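Local coordinates for protein angel homolog 2 (Homo sapiens, PDB 6RVZ) that probably binds mRNA 3'-untranslated regions and probably hydrolyses the 2',3'-cyclic phosphate ends of RNA, with the bound adenosine-2',3'-vanadate probably mimicking a transition state, at residues 55-60 against 87-92; 102-107 against 137-142; 235-240 against 363-368. All blocks are in the same frame, centred on the assembly; numbering follows the deposited sequence.

Contact 1: residues 55-60 against 87-92. With KL2 (adenosine-2',3'-vanadate), chain B.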
loop_
_atom_site.group_PDB
_atom_site.type_symbol
_atom_site.label_atom_id
_atom_site.label_comp_id
_atom_site.label_asym_id
_atom_site.label_seq_id
_atom_site.Cartn_x
_atom_site.Cartn_y
_atom_site.Cartn_z
ATOM N N MET A 55 -8.551 -4.946 4.234
ATOM C CA MET A 55 -7.517 -5.873 3.795
ATOM C C MET A 55 -6.620 -5.188 2.763
ATOM O O MET A 55 -7.118 -4.647 1.778
ATOM C CB MET A 55 -8.136 -7.118 3.146
ATOM C CG MET A 55 -7.110 -8.154 2.708
ATOM S SD MET A 55 -7.847 -9.514 1.765
ATOM C CE MET A 55 -8.490 -10.521 3.098
ATOM N N SER A 56 -5.297 -5.234 2.993
ATOM C CA SER A 56 -4.304 -4.824 2.011
ATOM C C SER A 56 -3.522 -6.052 1.541
ATOM O O SER A 56 -2.940 -6.763 2.361
ATOM C CB SER A 56 -3.384 -3.764 2.570
ATOM O OG SER A 56 -2.462 -3.321 1.583
ATOM N N TYR A 57 -3.505 -6.292 0.220
ATOM C CA TYR A 57 -2.964 -7.527 -0.333
ATOM C C TYR A 57 -2.373 -7.291 -1.726
ATOM O O TYR A 57 -3.094 -6.950 -2.659
ATOM C CB TYR A 57 -4.060 -8.599 -0.378
ATOM C CG TYR A 57 -3.592 -10.031 -0.493
ATOM C CD1 TYR A 57 -2.275 -10.393 -0.253
ATOM C CD2 TYR A 57 -4.491 -11.042 -0.797
ATOM C CE1 TYR A 57 -1.858 -11.711 -0.347
ATOM C CE2 TYR A 57 -4.091 -12.366 -0.889
ATOM C CZ TYR A 57 -2.769 -12.704 -0.662
ATOM O OH TYR A 57 -2.365 -14.006 -0.745
ATOM N N ASN A 58 -1.047 -7.464 -1.847
ATOM C CA ASN A 58 -0.345 -7.579 -3.114
ATOM C C ASN A 58 -0.505 -9.027 -3.561
ATOM O O ASN A 58 0.051 -9.927 -2.932
ATOM C CB ASN A 58 1.119 -7.149 -2.946
ATOM C CG ASN A 58 1.935 -7.232 -4.218
ATOM O OD1 ASN A 58 1.751 -8.141 -5.026
ATOM N ND2 ASN A 58 2.841 -6.286 -4.407
ATOM N N ILE A 59 -1.296 -9.259 -4.618
ATOM C CA ILE A 59 -1.702 -10.612 -4.971
ATOM C C ILE A 59 -0.732 -11.263 -5.964
ATOM O O ILE A 59 -0.910 -12.439 -6.276
ATOM C CB ILE A 59 -3.159 -10.636 -5.485
ATOM C CG1 ILE A 59 -3.333 -9.949 -6.843
ATOM C CG2 ILE A 59 -4.090 -10.047 -4.435
ATOM C CD1 ILE A 59 -4.688 -10.184 -7.472
ATOM N N LEU A 60 0.279 -10.517 -6.449
ATOM C CA LEU A 60 1.296 -10.976 -7.391
ATOM C C LEU A 60 0.687 -11.190 -8.777
ATOM O O LEU A 60 -0.050 -12.151 -9.001
ATOM C CB LEU A 60 2.014 -12.235 -6.885
ATOM C CG LEU A 60 3.069 -12.842 -7.816
ATOM C CD1 LEU A 60 4.155 -11.851 -8.218
ATOM C CD2 LEU A 60 3.686 -14.061 -7.149
ATOM N N PRO A 87 -7.789 -19.277 -7.455
ATOM C CA PRO A 87 -8.784 -19.874 -6.560
ATOM C C PRO A 87 -8.411 -19.774 -5.079
ATOM O O PRO A 87 -9.282 -19.567 -4.236
ATOM C CB PRO A 87 -8.856 -21.342 -7.014
ATOM C CG PRO A 87 -8.390 -21.310 -8.456
ATOM C CD PRO A 87 -7.349 -20.212 -8.502
ATOM N N ASN A 88 -7.111 -19.913 -4.772
ATOM C CA ASN A 88 -6.600 -19.796 -3.412
ATOM C C ASN A 88 -6.755 -18.360 -2.907
ATOM O O ASN A 88 -7.193 -18.147 -1.776
ATOM C CB ASN A 88 -5.134 -20.238 -3.316
ATOM C CG ASN A 88 -4.952 -21.732 -3.143
ATOM O OD1 ASN A 88 -5.899 -22.452 -2.831
ATOM N ND2 ASN A 88 -3.729 -22.203 -3.332
ATOM N N ILE A 89 -6.371 -17.386 -3.746
ATOM C CA ILE A 89 -6.436 -15.972 -3.404
ATOM C C ILE A 89 -7.897 -15.571 -3.186
ATOM O O ILE A 89 -8.205 -14.874 -2.224
ATOM C CB ILE A 89 -5.735 -15.109 -4.481
ATOM C CG1 ILE A 89 -4.224 -15.363 -4.513
ATOM C CG2 ILE A 89 -6.041 -13.628 -4.292
ATOM C CD1 ILE A 89 -3.549 -14.939 -5.799
ATOM N N LEU A 90 -8.792 -16.025 -4.074
ATOM C CA LEU A 90 -10.216 -15.735 -3.966
ATOM C C LEU A 90 -10.796 -16.358 -2.693
ATOM O O LEU A 90 -11.628 -15.738 -2.034
ATOM C CB LEU A 90 -10.941 -16.244 -5.220
ATOM C CG LEU A 90 -12.460 -16.052 -5.236
ATOM C CD1 LEU A 90 -12.832 -14.585 -5.088
ATOM C CD2 LEU A 90 -13.072 -16.624 -6.506
ATOM N N LYS A 91 -10.357 -17.581 -2.353
ATOM C CA LYS A 91 -10.806 -18.274 -1.150
ATOM C C LYS A 91 -10.429 -17.482 0.103
ATOM O O LYS A 91 -11.219 -17.402 1.042
ATOM C CB LYS A 91 -10.220 -19.691 -1.074
ATOM C CG LYS A 91 -11.104 -20.800 -1.628
ATOM C CD LYS A 91 -10.482 -22.180 -1.523
ATOM C CE LYS A 91 -11.223 -23.233 -2.322
ATOM N NZ LYS A 91 -10.903 -23.157 -3.768
ATOM N N GLU A 92 -9.209 -16.922 0.121
ATOM C CA GLU A 92 -8.740 -16.074 1.209
ATOM C C GLU A 92 -9.654 -14.863 1.381
ATOM O O GLU A 92 -10.091 -14.569 2.490
ATOM C CB GLU A 92 -7.329 -15.550 0.936
ATOM C CG GLU A 92 -6.219 -16.503 1.319
ATOM C CD GLU A 92 -4.844 -15.880 1.171
ATOM O OE1 GLU A 92 -4.425 -15.649 0.015
ATOM O OE2 GLU A 92 -4.211 -15.601 2.208
HETATM O O2V KL2 B . 8.952 -6.498 -4.264
HETATM V V KL2 B . 7.216 -5.984 -5.046
HETATM O "O2'" KL2 B . 7.672 -6.950 -6.724
HETATM O O1V KL2 B . 6.750 -4.817 -3.363
HETATM O O3V KL2 B . 5.535 -7.215 -4.807
HETATM O "O3'" KL2 B . 7.128 -4.431 -6.297
HETATM C "C3'" KL2 B . 7.633 -4.730 -7.599
HETATM C "C2'" KL2 B . 8.332 -6.075 -7.625
HETATM C "C4'" KL2 B . 6.567 -4.911 -8.663
HETATM C "C5'" KL2 B . 6.101 -3.571 -9.225
HETATM O "O5'" KL2 B . 7.159 -2.952 -9.967
HETATM O "O4'" KL2 B . 7.171 -5.767 -9.653
HETATM C "C1'" KL2 B . 8.224 -6.552 -9.061
HETATM N N1 KL2 B . 13.319 -7.656 -9.100
HETATM C C2 KL2 B . 12.384 -8.049 -8.218
HETATM N N3 KL2 B . 11.099 -7.680 -8.347
HETATM C C4 KL2 B . 10.718 -6.889 -9.378
HETATM C C5 KL2 B . 11.670 -6.468 -10.296
HETATM C C6 KL2 B . 12.991 -6.866 -10.144
HETATM N N6 KL2 B . 13.937 -6.468 -11.027
HETATM N N7 KL2 B . 11.047 -5.700 -11.203
HETATM C C8 KL2 B . 9.748 -5.658 -10.851
HETATM N N9 KL2 B . 9.540 -6.372 -9.744
#
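Ile59 and Ile89 mark the closest backbone approach between the two segments, CA to CA 7.3 Å, where strand 55-58 runs almost antiparallel (170°) to helix segment 87-92. The polar link is made by Tyr57, whose OH donates to Glu92 OE1 at 2.7 Å. With CG anti to the backbone N (chi1 -161°), the ring leaves the strand on the helix side, and the carboxylate meets it at the edge, near the ring plane. Glu92 receives the hydroxyl on the syn lone pair of OE1, and its carboxylate stands almost perpendicular to the ring (89°), so the two flat groups touch through one oxygen and do not stack. One turn earlier on the helix, Ile89 lies against both the ring of Tyr57 and Ile59. Its CG2 branch touches Tyr57 CE2 at 4.1 Å and, at the same separation, Ile59 CG2, while its CD1 lies 3.7 Å from Ile59 O, a carbonyl that also accepts from Arg85. A phenylalanine in place of Tyr57 would probably keep the packing on Ile89 but leave Glu92 OE1 without its hydroxyl donor and the carboxylate freer to turn. The neighbouring residue, Asn58, has its side chain beside the bound KL2: OD1 accepts from Leu60 N at 3.1 Å in an Asx turn, and ND2 lies 2.9 Å from O3V of KL2. Met55 and Tyr57 thus face helix 82-96, whereas Ser56 and Asn58 face the second sheet, Asn58 at the ligand end, as in the sandwich fold of the DNase I-like family. Because the tyrosine hydroxyl is the donor and OE1 the acceptor, the bond is consistent with an ionised Glu92, whose charge would be partly stabilised by this neutral donor.

Contact 2: residues 102-107 against 137-142. With MG (magnesium ion), chain C; KL2 (adenosine-2',3'-vanadate), chain B.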
loop_
_atom_site.group_PDB
_atom_site.type_symbol
_atom_site.label_atom_id
_atom_site.label_comp_id
_atom_site.label_asym_id
_atom_site.label_seq_id
_atom_site.Cartn_x
_atom_site.Cartn_y
_atom_site.Cartn_z
ATOM N N CYS A 102 -7.969 -3.382 -0.434
ATOM C CA CYS A 102 -6.945 -2.626 -1.143
ATOM C C CYS A 102 -5.920 -3.601 -1.721
ATOM O O CYS A 102 -5.101 -4.147 -0.986
ATOM C CB CYS A 102 -6.269 -1.615 -0.224
ATOM S SG CYS A 102 -7.347 -0.230 0.224
ATOM N N LEU A 103 -5.985 -3.826 -3.040
ATOM C CA LEU A 103 -5.161 -4.823 -3.706
ATOM C C LEU A 103 -4.109 -4.139 -4.580
ATOM O O LEU A 103 -4.362 -3.071 -5.136
ATOM C CB LEU A 103 -6.061 -5.729 -4.555
ATOM C CG LEU A 103 -7.270 -6.334 -3.841
ATOM C CD1 LEU A 103 -8.156 -7.070 -4.829
ATOM C CD2 LEU A 103 -6.840 -7.269 -2.721
ATOM N N GLN A 104 -2.936 -4.781 -4.696
ATOM C CA GLN A 104 -1.865 -4.353 -5.586
ATOM C C GLN A 104 -1.513 -5.506 -6.528
ATOM O O GLN A 104 -1.836 -6.660 -6.245
ATOM C CB GLN A 104 -0.643 -3.900 -4.781
ATOM C CG GLN A 104 -0.953 -2.828 -3.741
ATOM C CD GLN A 104 -1.397 -3.403 -2.417
ATOM O OE1 GLN A 104 -0.897 -4.433 -1.966
ATOM N NE2 GLN A 104 -2.344 -2.735 -1.777
ATOM N N GLU A 105 -0.849 -5.168 -7.645
ATOM C CA GLU A 105 -0.476 -6.103 -8.701
ATOM C C GLU A 105 -1.710 -6.840 -9.225
ATOM O O GLU A 105 -1.687 -8.054 -9.424
ATOM C CB GLU A 105 0.597 -7.085 -8.226
ATOM C CG GLU A 105 1.931 -6.435 -7.911
ATOM C CD GLU A 105 3.090 -7.412 -7.800
ATOM O OE1 GLU A 105 3.051 -8.460 -8.475
ATOM O OE2 GLU A 105 4.031 -7.121 -7.038
ATOM N N VAL A 106 -2.780 -6.075 -9.465
ATOM C CA VAL A 106 -4.006 -6.585 -10.054
ATOM C C VAL A 106 -3.874 -6.477 -11.572
ATOM O O VAL A 106 -3.947 -5.379 -12.121
ATOM C CB VAL A 106 -5.230 -5.810 -9.521
ATOM C CG1 VAL A 106 -6.525 -6.260 -10.180
ATOM C CG2 VAL A 106 -5.342 -5.903 -8.007
ATOM N N GLN A 107 -3.664 -7.625 -12.231
ATOM C CA GLN A 107 -3.419 -7.679 -13.665
ATOM C C GLN A 107 -4.724 -7.398 -14.413
ATOM O O GLN A 107 -5.762 -7.960 -14.073
ATOM C CB GLN A 107 -2.830 -9.047 -14.024
ATOM C CG GLN A 107 -2.085 -9.074 -15.349
ATOM C CD GLN A 107 -1.271 -10.336 -15.487
ATOM O OE1 GLN A 107 -0.283 -10.535 -14.783
ATOM N NE2 GLN A 107 -1.686 -11.204 -16.396
ATOM N N ASP A 137 -0.713 -3.989 -14.876
ATOM C CA ASP A 137 -1.222 -4.282 -13.546
ATOM C C ASP A 137 -1.477 -2.952 -12.842
ATOM O O ASP A 137 -1.029 -1.909 -13.310
ATOM C CB ASP A 137 -0.253 -5.166 -12.756
ATOM C CG ASP A 137 1.069 -4.493 -12.420
ATOM O OD1 ASP A 137 2.041 -4.711 -13.168
ATOM O OD2 ASP A 137 1.120 -3.770 -11.401
ATOM N N GLY A 138 -2.196 -2.996 -11.718
ATOM C CA GLY A 138 -2.552 -1.777 -11.017
ATOM C C GLY A 138 -3.096 -2.036 -9.617
ATOM O O GLY A 138 -2.973 -3.137 -9.081
ATOM N N CYS A 139 -3.683 -0.975 -9.051
ATOM C CA CYS A 139 -4.313 -1.001 -7.745
ATOM C C CYS A 139 -5.829 -1.056 -7.907
ATOM O O CYS A 139 -6.389 -0.454 -8.822
ATOM C CB CYS A 139 -3.954 0.241 -6.938
ATOM S SG CYS A 139 -2.187 0.386 -6.571
ATOM N N ALA A 140 -6.478 -1.785 -6.995
ATOM C CA ALA A 140 -7.925 -1.777 -6.879
ATOM C C ALA A 140 -8.295 -1.448 -5.436
ATOM O O ALA A 140 -7.621 -1.883 -4.507
ATOM C CB ALA A 140 -8.486 -3.110 -7.311
ATOM N N ILE A 141 -9.333 -0.619 -5.273
ATOM C CA ILE A 141 -10.001 -0.454 -3.995
ATOM C C ILE A 141 -11.431 -0.955 -4.171
ATOM O O ILE A 141 -12.163 -0.458 -5.024
ATOM C CB ILE A 141 -9.943 1.005 -3.492
ATOM C CG1 ILE A 141 -8.502 1.516 -3.388
ATOM C CG2 ILE A 141 -10.680 1.136 -2.166
ATOM C CD1 ILE A 141 -8.379 2.979 -3.012
ATOM N N CYS A 142 -11.795 -1.961 -3.368
ATOM C CA CYS A 142 -13.118 -2.559 -3.390
ATOM C C CYS A 142 -13.760 -2.397 -2.013
ATOM O O CYS A 142 -13.067 -2.413 -0.998
ATOM C CB CYS A 142 -13.037 -4.030 -3.783
ATOM S SG CYS A 142 -11.971 -4.339 -5.217
HETATM MG MG MG C . 5.828 -8.191 -6.544
HETATM O O2V KL2 B . 8.952 -6.498 -4.264
HETATM V V KL2 B . 7.216 -5.984 -5.046
HETATM O "O2'" KL2 B . 7.672 -6.950 -6.724
HETATM O O1V KL2 B . 6.750 -4.817 -3.363
HETATM O O3V KL2 B . 5.535 -7.215 -4.807
HETATM O "O3'" KL2 B . 7.128 -4.431 -6.297
HETATM C "C3'" KL2 B . 7.633 -4.730 -7.599
HETATM C "C2'" KL2 B . 8.332 -6.075 -7.625
HETATM C "C4'" KL2 B . 6.567 -4.911 -8.663
HETATM C "C5'" KL2 B . 6.101 -3.571 -9.225
HETATM O "O5'" KL2 B . 7.159 -2.952 -9.967
HETATM O "O4'" KL2 B . 7.171 -5.767 -9.653
HETATM C "C1'" KL2 B . 8.224 -6.552 -9.061
HETATM N N1 KL2 B . 13.319 -7.656 -9.100
HETATM C C2 KL2 B . 12.384 -8.049 -8.218
HETATM N N3 KL2 B . 11.099 -7.680 -8.347
HETATM C C4 KL2 B . 10.718 -6.889 -9.378
HETATM C C5 KL2 B . 11.670 -6.468 -10.296
HETATM C C6 KL2 B . 12.991 -6.866 -10.144
HETATM N N6 KL2 B . 13.937 -6.468 -11.027
HETATM N N7 KL2 B . 11.047 -5.700 -11.203
HETATM C C8 KL2 B . 9.748 -5.658 -10.851
HETATM N N9 KL2 B . 9.540 -6.372 -9.744
HETATM O O HOH W 1 0.653 -2.922 -8.725
HETATM O O HOH W 2 5.745 -8.922 -8.388
HETATM O O HOH W 3 7.133 -9.652 -5.811
HETATM O O HOH W 4 4.237 -9.404 -5.697
#
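Glu105 and Asp137 are brought close by the left-handed backbone of the glutamate (phi 56°, psi 45°) and the first torsion of the aspartate, which turns CG between its own N and carbonyl carbon (chi1 66°), so that OD2 comes 3.9 Å from Glu105 CA. A water ties the pair together, accepting from Glu105 N and donating to Asp137 OD2, whose partner oxygen OD1 forms a salt bridge with Arg131. Extended beyond CG, the Glu105 chain carries OE2 to the magnesium ion at 2.1 Å. Three waters and two oxygens of KL2, O2' and O3V, complete the six ligands. One of these waters donates to Glu105 OE1 at 2.7 Å, which Ser61 N also reaches, while Asn58 ND2 bonds to OE2; each carboxylate oxygen therefore has two partners, which would hold the group's rotation. The backbone feature behind this is a G1 beta bulge, in which Glu105 and Val106 together face Gly138. It shifts the antiparallel register by one, and the strand turns a corner that sends the glutamate out of the sheet toward the metal, a place where DNase I-like enzymes commonly carry a metal-binding glutamate. Gly138 O accepts from Val106 N at 3.0 Å. Before the bulge, Leu103 and Ala140 form a hydrogen-bonded pair, Leu103 N to Ala140 O at 2.9 Å. Side-chain packing between the strands is light: Val106 CG2 touches Ala140 CB at 4.3 Å, and on the other face of the sheet Cys102 SG meets Ile141 CG1 at 4.2 Å.

Contact 3: residues 235-240 against 363-368. With KL2 (adenosine-2',3'-vanadate), chain B.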
loop_
_atom_site.group_PDB
_atom_site.type_symbol
_atom_site.label_atom_id
_atom_site.label_comp_id
_atom_site.label_asym_id
_atom_site.label_seq_id
_atom_site.Cartn_x
_atom_site.Cartn_y
_atom_site.Cartn_z
ATOM N N GLY A 235 -1.163 -0.018 1.081
ATOM C CA GLY A 235 -0.411 -0.261 -0.136
ATOM C C GLY A 235 0.946 -0.920 0.093
ATOM O O GLY A 235 1.366 -1.161 1.226
ATOM N N ASP A 236 1.593 -1.208 -1.041
ATOM C CA ASP A 236 2.962 -1.680 -1.113
ATOM C C ASP A 236 3.855 -0.466 -1.371
ATOM O O ASP A 236 3.878 0.066 -2.479
ATOM C CB ASP A 236 3.068 -2.748 -2.204
ATOM C CG ASP A 236 4.411 -3.446 -2.288
ATOM O OD1 ASP A 236 5.404 -2.885 -1.771
ATOM O OD2 ASP A 236 4.454 -4.547 -2.878
ATOM N N PHE A 237 4.578 -0.028 -0.334
ATOM C CA PHE A 237 5.380 1.184 -0.396
ATOM C C PHE A 237 6.835 0.865 -0.744
ATOM O O PHE A 237 7.644 1.779 -0.893
ATOM C CB PHE A 237 5.255 1.947 0.927
ATOM C CG PHE A 237 3.898 2.566 1.150
ATOM C CD1 PHE A 237 2.827 1.794 1.575
ATOM C CD2 PHE A 237 3.685 3.917 0.916
ATOM C CE1 PHE A 237 1.575 2.359 1.768
ATOM C CE2 PHE A 237 2.434 4.481 1.110
ATOM C CZ PHE A 237 1.380 3.702 1.536
ATOM N N ASN A 238 7.165 -0.432 -0.874
ATOM C CA ASN A 238 8.499 -0.891 -1.242
ATOM C C ASN A 238 9.551 -0.223 -0.351
ATOM O O ASN A 238 10.660 0.067 -0.794
ATOM C CB ASN A 238 8.763 -0.697 -2.742
ATOM C CG ASN A 238 8.378 -1.904 -3.574
ATOM O OD1 ASN A 238 8.694 -3.037 -3.215
ATOM N ND2 ASN A 238 7.711 -1.675 -4.694
ATOM N N SER A 239 9.185 -0.016 0.921
ATOM C CA SER A 239 10.029 0.622 1.919
ATOM C C SER A 239 9.839 -0.115 3.243
ATOM O O SER A 239 8.725 -0.533 3.551
ATOM C CB SER A 239 9.702 2.093 2.061
ATOM O OG SER A 239 9.746 2.755 0.804
ATOM N N VAL A 240 10.923 -0.261 4.016
ATOM C CA VAL A 240 10.931 -1.114 5.196
ATOM C C VAL A 240 10.662 -0.263 6.436
ATOM O O VAL A 240 10.869 0.950 6.412
ATOM C CB VAL A 240 12.253 -1.899 5.320
ATOM C CG1 VAL A 240 12.476 -2.803 4.118
ATOM C CG2 VAL A 240 13.455 -0.990 5.535
ATOM N N VAL A 363 7.131 -4.571 3.428
ATOM C CA VAL A 363 6.987 -3.422 2.540
ATOM C C VAL A 363 5.515 -3.016 2.420
ATOM O O VAL A 363 5.216 -2.024 1.760
ATOM C CB VAL A 363 7.598 -3.683 1.146
ATOM C CG1 VAL A 363 9.105 -3.874 1.211
ATOM C CG2 VAL A 363 6.941 -4.858 0.433
ATOM N N ASP A 364 4.608 -3.772 3.059
ATOM C CA ASP A 364 3.176 -3.519 3.007
ATOM C C ASP A 364 2.731 -2.914 4.336
ATOM O O ASP A 364 3.234 -3.299 5.391
ATOM C CB ASP A 364 2.399 -4.808 2.719
ATOM C CG ASP A 364 2.812 -5.503 1.434
ATOM O OD1 ASP A 364 2.370 -5.057 0.354
ATOM O OD2 ASP A 364 3.582 -6.481 1.526
ATOM N N TYR A 365 1.788 -1.963 4.272
ATOM C CA TYR A 365 1.309 -1.254 5.450
ATOM C C TYR A 365 -0.184 -0.950 5.319
ATOM O O TYR A 365 -0.700 -0.787 4.214
ATOM C CB TYR A 365 2.098 0.043 5.660
ATOM C CG TYR A 365 3.592 -0.135 5.746
ATOM C CD1 TYR A 365 4.223 -0.369 6.958
ATOM C CD2 TYR A 365 4.380 -0.088 4.605
ATOM C CE1 TYR A 365 5.596 -0.546 7.036
ATOM C CE2 TYR A 365 5.753 -0.265 4.665
ATOM C CZ TYR A 365 6.364 -0.493 5.886
ATOM O OH TYR A 365 7.714 -0.662 5.950
ATOM N N ILE A 366 -0.869 -0.907 6.470
ATOM C CA ILE A 366 -2.143 -0.220 6.609
ATOM C C ILE A 366 -1.928 0.931 7.589
ATOM O O ILE A 366 -1.713 0.698 8.776
ATOM C CB ILE A 366 -3.265 -1.169 7.081
ATOM C CG1 ILE A 366 -3.470 -2.344 6.121
ATOM C CG2 ILE A 366 -4.557 -0.391 7.302
ATOM C CD1 ILE A 366 -4.477 -3.374 6.603
ATOM N N PHE A 367 -1.954 2.164 7.068
ATOM C CA PHE A 367 -1.912 3.367 7.885
ATOM C C PHE A 367 -3.337 3.875 8.090
ATOM O O PHE A 367 -4.197 3.652 7.240
ATOM C CB PHE A 367 -1.040 4.439 7.224
ATOM C CG PHE A 367 0.412 4.064 7.052
ATOM C CD1 PHE A 367 1.275 4.059 8.136
ATOM C CD2 PHE A 367 0.918 3.734 5.806
ATOM C CE1 PHE A 367 2.611 3.723 7.979
ATOM C CE2 PHE A 367 2.255 3.400 5.649
ATOM C CZ PHE A 367 3.099 3.397 6.735
ATOM N N TYR A 368 -3.572 4.558 9.221
ATOM C CA TYR A 368 -4.879 5.114 9.538
ATOM C C TYR A 368 -4.720 6.354 10.420
ATOM O O TYR A 368 -3.738 6.480 11.151
ATOM C CB TYR A 368 -5.759 4.055 10.209
ATOM C CG TYR A 368 -5.296 3.631 11.582
ATOM C CD1 TYR A 368 -5.879 4.152 12.725
ATOM C CD2 TYR A 368 -4.262 2.721 11.739
ATOM C CE1 TYR A 368 -5.452 3.777 13.990
ATOM C CE2 TYR A 368 -3.820 2.337 12.995
ATOM C CZ TYR A 368 -4.420 2.866 14.125
ATOM O OH TYR A 368 -3.995 2.492 15.364
HETATM O O2V KL2 B . 8.952 -6.498 -4.264
HETATM V V KL2 B . 7.216 -5.984 -5.046
HETATM O "O2'" KL2 B . 7.672 -6.950 -6.724
HETATM O O1V KL2 B . 6.750 -4.817 -3.363
HETATM O O3V KL2 B . 5.535 -7.215 -4.807
HETATM O "O3'" KL2 B . 7.128 -4.431 -6.297
HETATM C "C3'" KL2 B . 7.633 -4.730 -7.599
HETATM C "C2'" KL2 B . 8.332 -6.075 -7.625
HETATM C "C4'" KL2 B . 6.567 -4.911 -8.663
HETATM C "C5'" KL2 B . 6.101 -3.571 -9.225
HETATM O "O5'" KL2 B . 7.159 -2.952 -9.967
HETATM O "O4'" KL2 B . 7.171 -5.767 -9.653
HETATM C "C1'" KL2 B . 8.224 -6.552 -9.061
HETATM N N1 KL2 B . 13.319 -7.656 -9.100
HETATM C C2 KL2 B . 12.384 -8.049 -8.218
HETATM N N3 KL2 B . 11.099 -7.680 -8.347
HETATM C C4 KL2 B . 10.718 -6.889 -9.378
HETATM C C5 KL2 B . 11.670 -6.468 -10.296
HETATM C C6 KL2 B . 12.991 -6.866 -10.144
HETATM N N6 KL2 B . 13.937 -6.468 -11.027
HETATM N N7 KL2 B . 11.047 -5.700 -11.203
HETATM C C8 KL2 B . 9.748 -5.658 -10.851
HETATM N N9 KL2 B . 9.540 -6.372 -9.744
#
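Asp236 and Val363 lie side by side and point the same way, into the vanadate site, with Asp236 OD1 3.3 Å from Val363 CG2. Next to them Asn238 ND2 donates a nearly straight bond (167°) to O3' of KL2 at 3.2 Å, and also bonds to Leu196 O. What sets these groups is an Asx turn: Asn238 N donates to Asp236 OD1 at 3.2 Å, while OD2 of the same aspartate accepts from Asn58. Asp364 OD1 lies 3.5 Å from Asp236 CB and 3.9 Å from Asp236 OD2, a close pair of like charges. OD2 of Asp364 accepts from Thr353 and from ND1 of His418, a histidine whose NE2 bonds to KL2; Asp364 thus probably orients His418 from the second shell. Further out, Phe237 N donates to Val363 O at 3.0 Å, and Gly235 and Tyr365 form a hydrogen-bonded antiparallel pair. The hydroxyl of Tyr365 reaches past the end of the strand to Ser239 O at 2.6 Å, pinning the turn that carries Asn238. Phe367 directs its edge at the face of Phe237 in a T-shaped pair (85°). Strand 231-236 lies between strands 189-195 and 360-369, and helix 244-251 packs through Ile249 on both Phe237 and Phe367.

Overall arrangement
All three contacts reach KL2, and contact 2 also binds its magnesium ion. Contacts 1 and 2, their centres about 10 Å apart, both reach one sheet, in which strands 49-58 and 100-107 are neighbours, joined for example by Met55 O and Cys102 N at 2.7 Å. Contact 3 belongs to the other sheet of the sandwich, its centre about 16 Å from that of contact 1 and about 14 Å from that of contact 2. Asn58 bridges the sheets, its ND2 2.8 Å from Asp236 OD2 in a probable hydrogen bond. Around the ligand, contact 2 supplies the metal-binding carboxylate, while contacts 1 and 3 bring Asn58 near O3V and Asn238 to O3'.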